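Exodeoxyribonuclease III (Neisseria meningitidis, PDB 2JC4) acts as a 3'-5' exonuclease of the AP endonuclease family in DNA repair, probably on double-stranded DNA and with two magnesium or manganese ions. Local coordinates at residues E110-S114 / P115-Y119; L127-F130 / V131-E134; F176-L179 / L180-G183; R204-M207 / F208-K211. All coordinates share one frame; numbering follows the deposited sequence.

Contact 1 (E110-S114 / P115-Y119); sequences EALDS and PKFKY. With 2HP (dihydrogenphosphate ion), chain G.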
loop_
_atom_site.group_PDB
_atom_site.type_symbol
_atom_site.label_atom_id
_atom_site.label_comp_id
_atom_site.label_asym_id
_atom_site.label_seq_id
_atom_site.Cartn_x
_atom_site.Cartn_y
_atom_site.Cartn_z
ATOM N N GLU A 110 1.196 -9.548 -13.619
ATOM C CA GLU A 110 2.217 -9.834 -14.647
ATOM C C GLU A 110 1.864 -9.325 -16.031
ATOM O O GLU A 110 2.574 -8.486 -16.583
ATOM C CB GLU A 110 2.543 -11.335 -14.722
ATOM C CG GLU A 110 3.790 -11.662 -15.559
ATOM C CD GLU A 110 4.231 -13.100 -15.333
ATOM O OE1 GLU A 110 3.448 -14.029 -15.662
ATOM O OE2 GLU A 110 5.322 -13.292 -14.785
ATOM N N ALA A 111 0.784 -9.857 -16.596
ATOM C CA ALA A 111 0.332 -9.528 -17.970
ATOM C C ALA A 111 -1.118 -9.997 -18.037
ATOM O O ALA A 111 -1.512 -10.913 -17.299
ATOM C CB ALA A 111 1.183 -10.271 -19.040
ATOM N N LEU A 112 -1.921 -9.360 -18.888
ATOM C CA LEU A 112 -3.337 -9.728 -18.956
ATOM C C LEU A 112 -3.548 -11.165 -19.393
ATOM O O LEU A 112 -4.549 -11.751 -19.040
ATOM C CB LEU A 112 -4.152 -8.741 -19.812
ATOM C CG LEU A 112 -4.853 -7.652 -19.008
ATOM C CD1 LEU A 112 -3.798 -6.780 -18.326
ATOM C CD2 LEU A 112 -5.778 -6.787 -19.909
ATOM N N ASP A 113 -2.576 -11.745 -20.111
ATOM C CA ASP A 113 -2.706 -13.164 -20.548
ATOM C C ASP A 113 -1.956 -14.153 -19.639
ATOM O O ASP A 113 -1.869 -15.359 -19.938
ATOM C CB ASP A 113 -2.288 -13.327 -22.018
ATOM C CG ASP A 113 -0.876 -12.815 -22.293
ATOM O OD1 ASP A 113 -0.184 -12.401 -21.328
ATOM O OD2 ASP A 113 -0.444 -12.849 -23.476
ATOM N N SER A 114 -1.451 -13.661 -18.504
ATOM C CA SER A 114 -0.802 -14.531 -17.520
ATOM C C SER A 114 -1.828 -15.232 -16.632
ATOM O O SER A 114 -2.869 -14.642 -16.291
ATOM C CB SER A 114 0.167 -13.708 -16.626
ATOM O OG SER A 114 0.752 -14.518 -15.580
ATOM N N PRO A 115 -1.521 -16.475 -16.212
ATOM C CA PRO A 115 -2.312 -17.134 -15.192
ATOM C C PRO A 115 -2.337 -16.322 -13.889
ATOM O O PRO A 115 -3.267 -16.440 -13.103
ATOM C CB PRO A 115 -1.570 -18.455 -14.939
ATOM C CG PRO A 115 -0.584 -18.621 -15.990
ATOM C CD PRO A 115 -0.407 -17.310 -16.722
ATOM N N LYS A 116 -1.293 -15.532 -13.655
ATOM C CA LYS A 116 -1.254 -14.641 -12.475
ATOM C C LYS A 116 -2.305 -13.533 -12.527
ATOM O O LYS A 116 -2.665 -12.990 -11.510
ATOM C CB LYS A 116 0.154 -14.081 -12.261
ATOM C CG LYS A 116 1.178 -15.150 -11.960
ATOM C CD LYS A 116 2.582 -14.581 -11.827
ATOM C CE LYS A 116 3.539 -15.746 -11.598
ATOM N NZ LYS A 116 4.903 -15.254 -11.257
ATOM N N PHE A 117 -2.821 -13.219 -13.711
ATOM C CA PHE A 117 -3.911 -12.260 -13.833
ATOM C C PHE A 117 -5.256 -12.853 -13.366
ATOM O O PHE A 117 -6.132 -12.120 -12.865
ATOM C CB PHE A 117 -4.027 -11.746 -15.282
ATOM C CG PHE A 117 -4.821 -10.464 -15.412
ATOM C CD1 PHE A 117 -4.270 -9.258 -14.989
ATOM C CD2 PHE A 117 -6.108 -10.459 -15.965
ATOM C CE1 PHE A 117 -4.969 -8.068 -15.143
ATOM C CE2 PHE A 117 -6.813 -9.262 -16.090
ATOM C CZ PHE A 117 -6.234 -8.080 -15.669
ATOM N N LYS A 118 -5.447 -14.176 -13.561
ATOM C CA LYS A 118 -6.633 -14.837 -13.003
ATOM C C LYS A 118 -6.524 -14.860 -11.473
ATOM O O LYS A 118 -7.528 -14.654 -10.779
ATOM C CB LYS A 118 -6.839 -16.279 -13.545
ATOM C CG LYS A 118 -7.092 -16.338 -15.065
ATOM C CD LYS A 118 -8.428 -16.992 -15.394
ATOM C CE LYS A 118 -8.882 -16.676 -16.821
ATOM N NZ LYS A 118 -8.190 -17.559 -17.820
ATOM N N TYR A 119 -5.317 -15.142 -10.973
ATOM C CA TYR A 119 -5.027 -15.040 -9.532
ATOM C C TYR A 119 -5.386 -13.641 -9.064
ATOM O O TYR A 119 -6.124 -13.496 -8.101
ATOM C CB TYR A 119 -3.580 -15.411 -9.217
ATOM C CG TYR A 119 -3.074 -15.153 -7.799
ATOM C CD1 TYR A 119 -3.832 -15.506 -6.661
ATOM C CD2 TYR A 119 -1.807 -14.589 -7.602
ATOM C CE1 TYR A 119 -3.329 -15.255 -5.348
ATOM C CE2 TYR A 119 -1.306 -14.350 -6.330
ATOM C CZ TYR A 119 -2.086 -14.673 -5.206
ATOM O OH TYR A 119 -1.560 -14.442 -3.962
HETATM P P 2HP G . 5.148 -16.481 -7.535
HETATM O O1 2HP G . 5.417 -15.179 -8.320
HETATM O O2 2HP G . 3.911 -17.310 -7.907
HETATM O O3 2HP G . 5.084 -16.038 -5.970
HETATM O O4 2HP G . 6.464 -17.370 -7.782
#
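Ser114 and Lys116 meet where a loop turns into a helix, and the bonds there are close and well defined. The Ser114 hydroxyl lies opposite its own backbone nitrogen (chi1 176°), which places OG before the first turn; it accepts from Lys116 N at 3.0 Å and donates to Glu110 OE1 at 2.7 Å. Two bonds thus fix the rotation of this buried hydroxyl. Ser114 O takes Phe117 N at 2.9 Å, a bond spanning three residues. A type I turn from Ala111 to Ser114 folds the loop back, and Leu112 comes over one face of the Phe117 ring, its CG 3.9 Å from the ring centroid in a CH-pi contact displaced toward the rim. Trp175 and Val171 also pack against Phe117. The outer side is looser. Lys116 runs out as an extended chain past Glu110, whose OE2 stays 4.1 Å from Lys116 NZ, too far for a salt bridge. Instead Lys116 NZ donates to O1 of the bound dihydrogenphosphate at 3.0 Å, and the carboxylate nearby probably steadies its positive charge. Through the bond from Lys116 N to its OG, Ser114 is a classic serine N-cap, here starting the helix of the beta-alpha-beta unit made by strand 99-105, helix 115-135 and strand 141-144.

Contact 2 (L127-F130 / V131-E134); sequences LTEF and VRDE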
loop_
_atom_site.group_PDB
_atom_site.type_symbol
_atom_site.label_atom_id
_atom_site.label_comp_id
_atom_site.label_asym_id
_atom_site.label_seq_id
_atom_site.Cartn_x
_atom_site.Cartn_y
_atom_site.Cartn_z
ATOM N N LEU A 127 -10.445 -9.878 -1.461
ATOM C CA LEU A 127 -10.165 -8.683 -0.682
ATOM C C LEU A 127 -11.435 -7.850 -0.475
ATOM O O LEU A 127 -11.685 -7.357 0.616
ATOM C CB LEU A 127 -9.095 -7.838 -1.391
ATOM C CG LEU A 127 -8.753 -6.514 -0.715
ATOM C CD1 LEU A 127 -8.109 -6.774 0.691
ATOM C CD2 LEU A 127 -7.839 -5.687 -1.588
ATOM N N THR A 128 -12.201 -7.670 -1.541
ATOM C CA THR A 128 -13.434 -6.874 -1.489
ATOM C C THR A 128 -14.370 -7.397 -0.384
ATOM O O THR A 128 -14.946 -6.622 0.395
ATOM C CB THR A 128 -14.133 -6.883 -2.879
ATOM O OG1 THR A 128 -13.174 -6.469 -3.858
ATOM C CG2 THR A 128 -15.251 -5.879 -2.909
ATOM N N GLU A 129 -14.485 -8.711 -0.313
ATOM C CA GLU A 129 -15.352 -9.364 0.682
ATOM C C GLU A 129 -14.861 -9.081 2.112
ATOM O O GLU A 129 -15.631 -8.754 3.019
ATOM C CB GLU A 129 -15.396 -10.876 0.390
ATOM C CG GLU A 129 -16.758 -11.465 0.567
ATOM C CD GLU A 129 -16.728 -12.981 0.495
ATOM O OE1 GLU A 129 -16.682 -13.623 1.570
ATOM O OE2 GLU A 129 -16.708 -13.508 -0.634
ATOM N N PHE A 130 -13.571 -9.194 2.322
ATOM C CA PHE A 130 -13.019 -8.965 3.649
ATOM C C PHE A 130 -13.207 -7.513 4.057
ATOM O O PHE A 130 -13.652 -7.224 5.182
ATOM C CB PHE A 130 -11.529 -9.290 3.630
ATOM C CG PHE A 130 -10.806 -8.931 4.895
ATOM C CD1 PHE A 130 -11.134 -9.555 6.104
ATOM C CD2 PHE A 130 -9.751 -8.028 4.865
ATOM C CE1 PHE A 130 -10.448 -9.259 7.280
ATOM C CE2 PHE A 130 -9.052 -7.707 6.058
ATOM C CZ PHE A 130 -9.385 -8.351 7.252
ATOM N N VAL A 131 -12.833 -6.606 3.154
ATOM C CA VAL A 131 -12.936 -5.150 3.429
ATOM C C VAL A 131 -14.406 -4.773 3.701
ATOM O O VAL A 131 -14.710 -4.065 4.681
ATOM C CB VAL A 131 -12.269 -4.259 2.334
ATOM C CG1 VAL A 131 -12.459 -2.764 2.693
ATOM C CG2 VAL A 131 -10.765 -4.545 2.222
ATOM N N ARG A 132 -15.327 -5.250 2.873
ATOM C CA ARG A 132 -16.765 -4.978 3.087
ATOM C C ARG A 132 -17.240 -5.349 4.541
ATOM O O ARG A 132 -17.980 -4.591 5.227
ATOM C CB ARG A 132 -17.573 -5.790 2.088
ATOM C CG ARG A 132 -19.123 -5.493 2.169
ATOM C CD ARG A 132 -19.945 -6.405 1.218
ATOM N NE ARG A 132 -19.648 -6.139 -0.183
ATOM C CZ ARG A 132 -19.142 -7.025 -1.045
ATOM N NH1 ARG A 132 -18.875 -8.278 -0.666
ATOM N NH2 ARG A 132 -18.915 -6.656 -2.312
ATOM N N ASP A 133 -16.804 -6.518 4.989
ATOM C CA ASP A 133 -17.121 -7.031 6.309
ATOM C C ASP A 133 -16.474 -6.187 7.396
ATOM O O ASP A 133 -17.144 -5.803 8.394
ATOM C CB ASP A 133 -16.655 -8.490 6.391
ATOM C CG ASP A 133 -16.830 -9.107 7.772
ATOM O OD1 ASP A 133 -17.928 -9.013 8.347
ATOM O OD2 ASP A 133 -15.851 -9.698 8.279
ATOM N N GLU A 134 -15.193 -5.862 7.205
ATOM C CA GLU A 134 -14.453 -5.049 8.171
ATOM C C GLU A 134 -15.106 -3.681 8.340
ATOM O O GLU A 134 -15.216 -3.178 9.461
ATOM C CB GLU A 134 -12.977 -4.902 7.762
ATOM C CG GLU A 134 -12.141 -6.167 7.889
ATOM C CD GLU A 134 -11.722 -6.413 9.317
ATOM O OE1 GLU A 134 -11.108 -5.520 9.911
ATOM O OE2 GLU A 134 -12.023 -7.485 9.849
#
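Two torsions bring Phe130 and Glu134 together: the phenyl group is swung opposite its backbone nitrogen (chi1 173°), while the Glu134 chain folds at chi2 (-79°) and bends back over it. Glu134 CG then sits over one ring face, 3.7 Å from the centroid in a CH-pi contact, and the carboxylate is inclined by only 25° to the ring, with OE2 3.5 Å from Phe130 CE1. Salt bridges from Glu134 to Arg100 and Arg137 satisfy the carboxylate, and His77 stacks on Phe130, so this buried pair is held through both its apolar and its polar ends. Beside this pair on the buried face, Leu127 and Val131, one turn apart, run in the same direction and touch through Leu127 CD1 and Val131 CG2 at 3.8 Å; they face Val104 and Leu143 of the neighbouring strands. On the exposed side Arg132 bends at its third torsion, bringing NH2 to 3.8 Å from Thr128 CG2 and NH1 beside the Glu129 chain, yet the Glu129 carboxylate is too distant for a salt bridge. Beneath, four i to i+4 backbone bonds, from Val131 N to Leu127 O at 2.9 Å through to Glu134 N and Phe130 O, are those of an alpha-helix. With Leu127, Phe130 and Val131 facing the sheet and Glu129 and Arg132 facing outward, it is an amphipathic crossover helix between strands 99-105 and 141-144.

Contact 3 (F176-L179 / L180-G183); sequences FQNL and LDLG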
loop_
_atom_site.group_PDB
_atom_site.type_symbol
_atom_site.label_atom_id
_atom_site.label_comp_id
_atom_site.label_asym_id
_atom_site.label_seq_id
_atom_site.Cartn_x
_atom_site.Cartn_y
_atom_site.Cartn_z
ATOM N N PHE A 176 -10.561 -1.917 -8.830
ATOM C CA PHE A 176 -10.287 -0.801 -7.949
ATOM C C PHE A 176 -11.600 -0.074 -7.612
ATOM O O PHE A 176 -11.850 0.279 -6.449
ATOM C CB PHE A 176 -9.247 0.150 -8.574
ATOM C CG PHE A 176 -8.895 1.333 -7.688
ATOM C CD1 PHE A 176 -8.025 1.170 -6.601
ATOM C CD2 PHE A 176 -9.453 2.586 -7.918
ATOM C CE1 PHE A 176 -7.703 2.247 -5.781
ATOM C CE2 PHE A 176 -9.123 3.672 -7.088
ATOM C CZ PHE A 176 -8.238 3.494 -6.041
ATOM N N GLN A 177 -12.449 0.114 -8.619
ATOM C CA GLN A 177 -13.760 0.742 -8.400
ATOM C C GLN A 177 -14.603 -0.080 -7.427
ATOM O O GLN A 177 -15.319 0.497 -6.587
ATOM C CB GLN A 177 -14.489 1.022 -9.736
ATOM C CG GLN A 177 -15.786 1.887 -9.617
ATOM C CD GLN A 177 -15.525 3.259 -9.029
ATOM O OE1 GLN A 177 -14.669 3.992 -9.526
ATOM N NE2 GLN A 177 -16.232 3.607 -7.960
ATOM N N ASN A 178 -14.495 -1.407 -7.489
ATOM C CA ASN A 178 -15.265 -2.245 -6.560
ATOM C C ASN A 178 -14.935 -1.995 -5.087
ATOM O O ASN A 178 -15.776 -2.171 -4.200
ATOM C CB ASN A 178 -15.110 -3.723 -6.889
ATOM C CG ASN A 178 -15.653 -4.078 -8.256
ATOM O OD1 ASN A 178 -16.444 -3.340 -8.816
ATOM N ND2 ASN A 178 -15.244 -5.243 -8.791
ATOM N N LEU A 179 -13.697 -1.610 -4.810
ATOM C CA LEU A 179 -13.289 -1.222 -3.456
ATOM C C LEU A 179 -13.875 0.146 -3.064
ATOM O O LEU A 179 -14.444 0.291 -2.009
ATOM C CB LEU A 179 -11.753 -1.218 -3.355
ATOM C CG LEU A 179 -11.051 -2.574 -3.481
ATOM C CD1 LEU A 179 -9.524 -2.382 -3.578
ATOM C CD2 LEU A 179 -11.429 -3.548 -2.313
ATOM N N LEU A 180 -13.718 1.153 -3.918
ATOM C CA LEU A 180 -14.367 2.444 -3.693
ATOM C C LEU A 180 -15.890 2.304 -3.434
ATOM O O LEU A 180 -16.428 2.993 -2.545
ATOM C CB LEU A 180 -14.135 3.380 -4.888
ATOM C CG LEU A 180 -12.674 3.738 -5.218
ATOM C CD1 LEU A 180 -12.612 4.690 -6.408
ATOM C CD2 LEU A 180 -11.914 4.312 -3.995
ATOM N N ASP A 181 -16.552 1.454 -4.229
ATOM C CA ASP A 181 -18.008 1.156 -4.136
ATOM C C ASP A 181 -18.462 0.556 -2.778
ATOM O O ASP A 181 -19.655 0.619 -2.404
ATOM C CB ASP A 181 -18.408 0.194 -5.263
ATOM C CG ASP A 181 -18.390 0.850 -6.633
ATOM O OD1 ASP A 181 -18.253 2.098 -6.708
ATOM O OD2 ASP A 181 -18.510 0.093 -7.639
ATOM N N LEU A 182 -17.505 0.045 -2.002
ATOM C CA LEU A 182 -17.798 -0.329 -0.604
ATOM C C LEU A 182 -18.169 0.866 0.283
ATOM O O LEU A 182 -18.772 0.675 1.357
ATOM C CB LEU A 182 -16.618 -1.090 0.042
ATOM C CG LEU A 182 -16.157 -2.328 -0.712
ATOM C CD1 LEU A 182 -14.886 -2.940 -0.077
ATOM C CD2 LEU A 182 -17.275 -3.365 -0.867
ATOM N N GLY A 183 -17.797 2.072 -0.155
ATOM C CA GLY A 183 -17.981 3.301 0.610
ATOM C C GLY A 183 -16.649 3.841 1.110
ATOM O O GLY A 183 -16.501 4.205 2.291
HETATM O O HOH W 1 -19.049 -2.414 -7.309
#
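Toward the end of helix 170-180 Leu180 N reaches Phe176 O at a long 3.3 Å, followed by a much shorter bond of 2.8 Å from Asp181 N to Gln177 O. The pattern then tightens: Leu182 N returns to Leu179 O over three residues at 3.1 Å, and Gly183 N bonds to Leu180 O, also over three residues, at 2.9 Å. Gly183 is the first residue to leave helical geometry, with positive phi (109°), and the chain turns toward strand 185-186. Among the side chains, Gln177 bends at its second torsion (60°) and lies across Asp181 at about a right angle. Its NE2 donates to Asp181 OD1 over 2.8 Å, nearly straight and in the plane of the amide, but striking the carboxylate oxygen from 42° above the carboxylate plane. The other oxygen, Asp181 OD2, takes a hydrogen from a water at 2.6 Å, and the same water donates to Asn178 OD1, which Gln174 also serves. This is the polar side of a helix of the DNase I-like alpha/beta sandwich; the apolar side rests on strand 217-221 through Leu220 and on helix 115-135. There Leu179 and Leu182 point the same way, with CD2 of Leu179 4.2 Å from CD1 of Leu182, toward Thr128 and Val131. Leu180 CD1 comes obliquely to the Phe176 ring, 3.7 Å from CE2, and also touches Gln177 OE1, so one methyl bridges an aromatic ring and the glutamine amide.

Contact 4 (R204-M207 / F208-K211); sequences RGAM and FQRK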
loop_
_atom_site.group_PDB
_atom_site.type_symbol
_atom_site.label_atom_id
_atom_site.label_comp_id
_atom_site.label_asym_id
_atom_site.label_seq_id
_atom_site.Cartn_x
_atom_site.Cartn_y
_atom_site.Cartn_z
ATOM N N ARG A 204 14.369 0.516 -14.589
ATOM C CA ARG A 204 14.936 0.437 -15.949
ATOM C C ARG A 204 14.668 1.717 -16.729
ATOM O O ARG A 204 13.515 2.167 -16.818
ATOM C CB ARG A 204 14.386 -0.760 -16.739
ATOM C CG ARG A 204 14.973 -0.850 -18.158
ATOM C CD ARG A 204 14.355 -2.011 -18.961
ATOM N NE ARG A 204 14.836 -2.038 -20.349
ATOM C CZ ARG A 204 16.070 -2.387 -20.721
ATOM N NH1 ARG A 204 16.982 -2.735 -19.812
ATOM N NH2 ARG A 204 16.401 -2.375 -22.006
ATOM N N GLY A 205 15.715 2.298 -17.301
ATOM C CA GLY A 205 15.537 3.466 -18.159
ATOM C C GLY A 205 15.536 4.780 -17.392
ATOM O O GLY A 205 15.172 5.811 -17.948
ATOM N N ALA A 206 15.947 4.738 -16.133
ATOM C CA ALA A 206 16.002 5.929 -15.279
ATOM C C ALA A 206 14.649 6.657 -15.241
ATOM O O ALA A 206 14.613 7.868 -15.359
ATOM C CB ALA A 206 17.086 6.885 -15.809
ATOM N N MET A 207 13.545 5.929 -15.092
ATOM C CA MET A 207 12.222 6.539 -15.248
ATOM C C MET A 207 11.936 7.597 -14.159
ATOM O O MET A 207 11.249 8.604 -14.420
ATOM C CB MET A 207 11.132 5.451 -15.245
ATOM C CG MET A 207 11.268 4.452 -16.373
ATOM S SD MET A 207 11.239 5.229 -17.995
ATOM C CE MET A 207 9.530 5.303 -18.419
ATOM N N PHE A 208 12.448 7.376 -12.950
ATOM C CA PHE A 208 12.248 8.385 -11.887
ATOM C C PHE A 208 12.874 9.712 -12.314
ATOM O O PHE A 208 12.245 10.772 -12.217
ATOM C CB PHE A 208 12.870 7.980 -10.538
ATOM C CG PHE A 208 12.762 9.075 -9.479
ATOM C CD1 PHE A 208 11.516 9.428 -8.949
ATOM C CD2 PHE A 208 13.896 9.743 -9.028
ATOM C CE1 PHE A 208 11.395 10.446 -7.976
ATOM C CE2 PHE A 208 13.799 10.776 -8.081
ATOM C CZ PHE A 208 12.528 11.128 -7.553
ATOM N N GLN A 209 14.109 9.650 -12.818
ATOM C CA GLN A 209 14.787 10.894 -13.259
ATOM C C GLN A 209 14.059 11.600 -14.433
ATOM O O GLN A 209 14.189 12.815 -14.634
ATOM C CB GLN A 209 16.239 10.571 -13.613
ATOM C CG GLN A 209 17.166 10.286 -12.397
ATOM C CD GLN A 209 17.088 8.856 -11.871
ATOM O OE1 GLN A 209 16.450 7.991 -12.460
ATOM N NE2 GLN A 209 17.731 8.612 -10.743
ATOM N N ARG A 210 13.314 10.813 -15.205
ATOM C CA ARG A 210 12.502 11.296 -16.347
ATOM C C ARG A 210 11.054 11.693 -15.965
ATOM O O ARG A 210 10.299 12.243 -16.795
ATOM C CB ARG A 210 12.516 10.208 -17.426
ATOM C CG ARG A 210 13.931 10.040 -17.976
ATOM C CD ARG A 210 14.122 8.695 -18.617
ATOM N NE ARG A 210 13.333 8.591 -19.846
ATOM C CZ ARG A 210 13.084 7.447 -20.501
ATOM N NH1 ARG A 210 13.535 6.278 -20.044
ATOM N NH2 ARG A 210 12.400 7.489 -21.635
ATOM N N LYS A 211 10.691 11.449 -14.701
ATOM C CA LYS A 211 9.351 11.804 -14.156
ATOM C C LYS A 211 8.228 10.871 -14.668
ATOM O O LYS A 211 7.039 11.232 -14.645
ATOM C CB LYS A 211 8.987 13.278 -14.448
ATOM C CG LYS A 211 10.054 14.334 -14.093
ATOM C CD LYS A 211 9.502 15.792 -14.168
ATOM C CE LYS A 211 8.625 16.147 -12.968
ATOM N NZ LYS A 211 9.386 16.295 -11.700
#
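Arg210 doubles back over the chain that precedes it, and its guanidinium group meets two different partners in two different ways. Gly205 O lies at the edge, almost in the guanidinium plane, and accepts from Arg210 NH1 at 2.7 Å with an N-H...O angle of 164°. Met207 instead comes over the flat face: its sulfur SD is 3.3 Å from NH1, the two side chains crossing obliquely. A bend at the third torsion of Arg210 (68°) makes this possible by bringing the group back over the loop, with Arg210 CD only 3.1 Å from Gly205 O. Met207, itself bent at its second and third torsions, is buried among Tyr157, Asp202 and Leu212, so the exposed arginine lies across a buried side chain. Its in-plane bond and the sulfur over its face together restrict how far the charged group can rotate. Alongside, Gln209 folds at chi2 so that OE1 touches Ala206 CB at 3.6 Å. The backbone beneath is less regular: Arg210 N gives its hydrogen to Ala206 O at 3.2 Å and shares it weakly with Met207 O. Phe208 points the other way, its ring meeting Phe201 edge to face and packing on Leu236 and Arg239 of helix 236-239, about 8 Å from the side chain of Asp246, a magnesium-binding residue of this enzyme that holds no metal here. Lys211 then leaves helical geometry with positive phi (74°), its N bonding to Phe208 O at 3.0 Å, and the short helix 207-210 ends in a Schellman motif.

In the fold
Along the chain the four contacts follow one another without interleaving, all within the endonuclease/exonuclease/phosphatase domain. Contacts 1 and 2 share helix 115-135: the first forms its start, the second lies in its late turns, with centres about 23 Å apart. Contact 3, at the end of helix 170-180, touches contact 2 although some forty residues separate them; Leu182 CD1 packs 3.7 Å from Val131 CG1. Helices 115-135 and 170-180 are thereby packed against each other on the side of the sheet containing strands 99-105, 141-144 and 217-221. Contact 4, its centre about 36 Å from that of contact 2, lies across the chain's centre, near the Asp246 and His247 end of the probable active site.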